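Local coordinates for protein galactonate dehydratase (Zobellia galactanivorans, PDB 5OLC) that belongs to the enolase superfamily, pairing a mandelate racemase/muconate lactonizing enzyme type N-terminal domain with an enolase C-terminal, TIM-barrel-like domain, at residues A160-Y163 / K164-F168. Residues are numbered along the deposited sequence; the frame is centred on the assembly and turned at random.
Sequences ALLY and KSQGF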
ATOM      1  N   ALA A 160     -45.735  11.571   6.068  1.00 90.50           N
ATOM      2  CA  ALA A 160     -44.844  12.336   5.199  1.00 89.82           C
ATOM      3  C   ALA A 160     -45.498  13.647   4.774  1.00 92.64           C
ATOM      4  O   ALA A 160     -44.870  14.699   4.891  1.00 92.12           O
ATOM      5  CB  ALA A 160     -44.493  11.517   3.974  1.00 90.51           C
ATOM      6  N   LEU A 161     -46.767  13.585   4.302  1.00 88.63           N
ATOM      7  CA  LEU A 161     -47.534  14.759   3.866  1.00 87.75           C
ATOM      8  C   LEU A 161     -47.720  15.766   5.002  1.00 89.65           C
ATOM      9  O   LEU A 161     -47.719  16.971   4.750  1.00 89.11           O
ATOM     10  CB  LEU A 161     -48.884  14.347   3.253  1.00 87.50           C
ATOM     11  CG  LEU A 161     -48.812  13.648   1.899  1.00 91.62           C
ATOM     12  CD1 LEU A 161     -50.031  12.802   1.662  1.00 91.89           C
ATOM     13  CD2 LEU A 161     -48.622  14.637   0.770  1.00 94.34           C
ATOM     14  N   LEU A 162     -47.824  15.258   6.252  1.00 84.67           N
ATOM     15  CA  LEU A 162     -47.930  16.049   7.479  1.00 84.14           C
ATOM     16  C   LEU A 162     -46.648  16.873   7.658  1.00 88.07           C
ATOM     17  O   LEU A 162     -46.735  18.081   7.906  1.00 88.20           O
ATOM     18  CB  LEU A 162     -48.173  15.118   8.698  1.00 83.93           C
ATOM     19  CG  LEU A 162     -47.931  15.687  10.118  1.00 88.13           C
ATOM     20  CD1 LEU A 162     -49.104  16.507  10.612  1.00 87.90           C
ATOM     21  CD2 LEU A 162     -47.648  14.580  11.104  1.00 90.51           C
ATOM     22  N   TYR A 163     -45.465  16.219   7.500  1.00 83.28           N
ATOM     23  CA  TYR A 163     -44.150  16.848   7.628  1.00 82.13           C
ATOM     24  C   TYR A 163     -43.933  17.957   6.601  1.00 87.33           C
ATOM     25  O   TYR A 163     -43.456  19.028   6.978  1.00 87.01           O
ATOM     26  CB  TYR A 163     -43.021  15.814   7.568  1.00 82.02           C
ATOM     27  CG  TYR A 163     -43.039  14.772   8.665  1.00 82.81           C
ATOM     28  CD1 TYR A 163     -43.458  15.090   9.953  1.00 84.34           C
ATOM     29  CD2 TYR A 163     -42.545  13.490   8.441  1.00 83.83           C
ATOM     30  CE1 TYR A 163     -43.455  14.139  10.971  1.00 84.60           C
ATOM     31  CE2 TYR A 163     -42.514  12.536   9.459  1.00 84.51           C
ATOM     32  CZ  TYR A 163     -42.968  12.867  10.723  1.00 90.12           C
ATOM     33  OH  TYR A 163     -42.949  11.928  11.722  1.00 90.38           O
ATOM     34  N   LYS A 164     -44.313  17.719   5.319  1.00 84.83           N
ATOM     35  CA  LYS A 164     -44.205  18.713   4.237  1.00 84.86           C
ATOM     36  C   LYS A 164     -45.064  19.943   4.580  1.00 90.06           C
ATOM     37  O   LYS A 164     -44.603  21.071   4.406  1.00 89.79           O
ATOM     38  CB  LYS A 164     -44.623  18.111   2.883  1.00 86.80           C
ATOM     39  CG  LYS A 164     -44.197  18.964   1.698  1.00100.17           C
ATOM     40  CD  LYS A 164     -44.766  18.469   0.374  1.00109.49           C
ATOM     41  CE  LYS A 164     -44.563  19.470  -0.748  1.00119.52           C
ATOM     42  NZ  LYS A 164     -43.159  19.494  -1.260  1.00127.97           N
ATOM     43  N   SER A 165     -46.287  19.701   5.118  1.00 87.35           N
ATOM     44  CA  SER A 165     -47.252  20.715   5.559  1.00 87.36           C
ATOM     45  C   SER A 165     -46.728  21.491   6.769  1.00 91.10           C
ATOM     46  O   SER A 165     -46.991  22.690   6.888  1.00 90.43           O
ATOM     47  CB  SER A 165     -48.581  20.061   5.911  1.00 91.35           C
ATOM     48  OG  SER A 165     -49.075  19.310   4.815  1.00102.17           O
ATOM     49  N   GLN A 166     -45.967  20.810   7.648  1.00 87.93           N
ATOM     50  CA  GLN A 166     -45.350  21.387   8.849  1.00 87.68           C
ATOM     51  C   GLN A 166     -44.128  22.283   8.542  1.00 91.77           C
ATOM     52  O   GLN A 166     -43.529  22.843   9.469  1.00 91.27           O
ATOM     53  CB  GLN A 166     -44.998  20.289   9.868  1.00 88.94           C
ATOM     54  CG  GLN A 166     -46.190  19.828  10.682  1.00106.40           C
ATOM     55  CD  GLN A 166     -45.782  18.994  11.865  1.00127.34           C
ATOM     56  OE1 GLN A 166     -45.787  17.763  11.818  1.00123.31           O
ATOM     57  NE2 GLN A 166     -45.462  19.647  12.971  1.00120.15           N
ATOM     58  N   GLY A 167     -43.783  22.404   7.256  1.00 88.68           N
ATOM     59  CA  GLY A 167     -42.687  23.240   6.774  1.00 88.58           C
ATOM     60  C   GLY A 167     -41.360  22.554   6.484  1.00 91.88           C
ATOM     61  O   GLY A 167     -40.503  23.156   5.830  1.00 91.89           O
ATOM     62  N   PHE A 168     -41.164  21.301   6.976  1.00 86.63           N
ATOM     63  CA  PHE A 168     -39.932  20.524   6.811  1.00 85.15           C
ATOM     64  C   PHE A 168     -39.426  20.473   5.379  1.00 85.88           C
ATOM     65  O   PHE A 168     -40.216  20.318   4.448  1.00 85.26           O
ATOM     66  CB  PHE A 168     -40.071  19.113   7.387  1.00 87.11           C
ATOM     67  CG  PHE A 168     -40.141  19.066   8.891  1.00 89.03           C
ATOM     68  CD1 PHE A 168     -38.981  19.000   9.660  1.00 91.77           C
ATOM     69  CD2 PHE A 168     -41.362  19.073   9.543  1.00 92.26           C
ATOM     70  CE1 PHE A 168     -39.045  18.959  11.059  1.00 94.49           C
ATOM     71  CE2 PHE A 168     -41.429  19.023  10.938  1.00 93.45           C
ATOM     72  CZ  PHE A 168     -40.269  18.965  11.688  1.00 92.54           C
TER
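Backbone bonds from K164 N to A160 O (3.1 Å, N-H...O angle 161°) and from Q166 N to L162 O carry helix 154-165 to its C-terminal end, where a Schellman motif closes it. The evidence is the positive phi of G167 (98°), together with G167 N bonding to K164 O and a weak bond, 3.2 Å, from F168 N to Y163 O. The turn leads toward strand 170-174, within the beta-alpha-beta crossover from strand 136-142 in the barrel-like domain. F168 thereby folds back on Y163: their ring centroids lie 5.9 Å apart with planes at 71°, an edge-to-face pair in which tyrosine supplies the edge and phenylalanine the face. Both buried side chains touch A141 of strand 136-142 and R340. L162 and Q166, both exposed, run alongside each other, and OE1 of Q166 lies 3.4 Å from CG of L162. K164 bends at its last torsion, and its NZ bonds to I193 O at the end of helix 179-193. With chi1 at -56° turning it back toward the preceding turn, S165 OG donates a hydrogen bond to L161 O (2.7 Å), and S165 N bonds the same oxygen from the opposite face of the carbonyl plane.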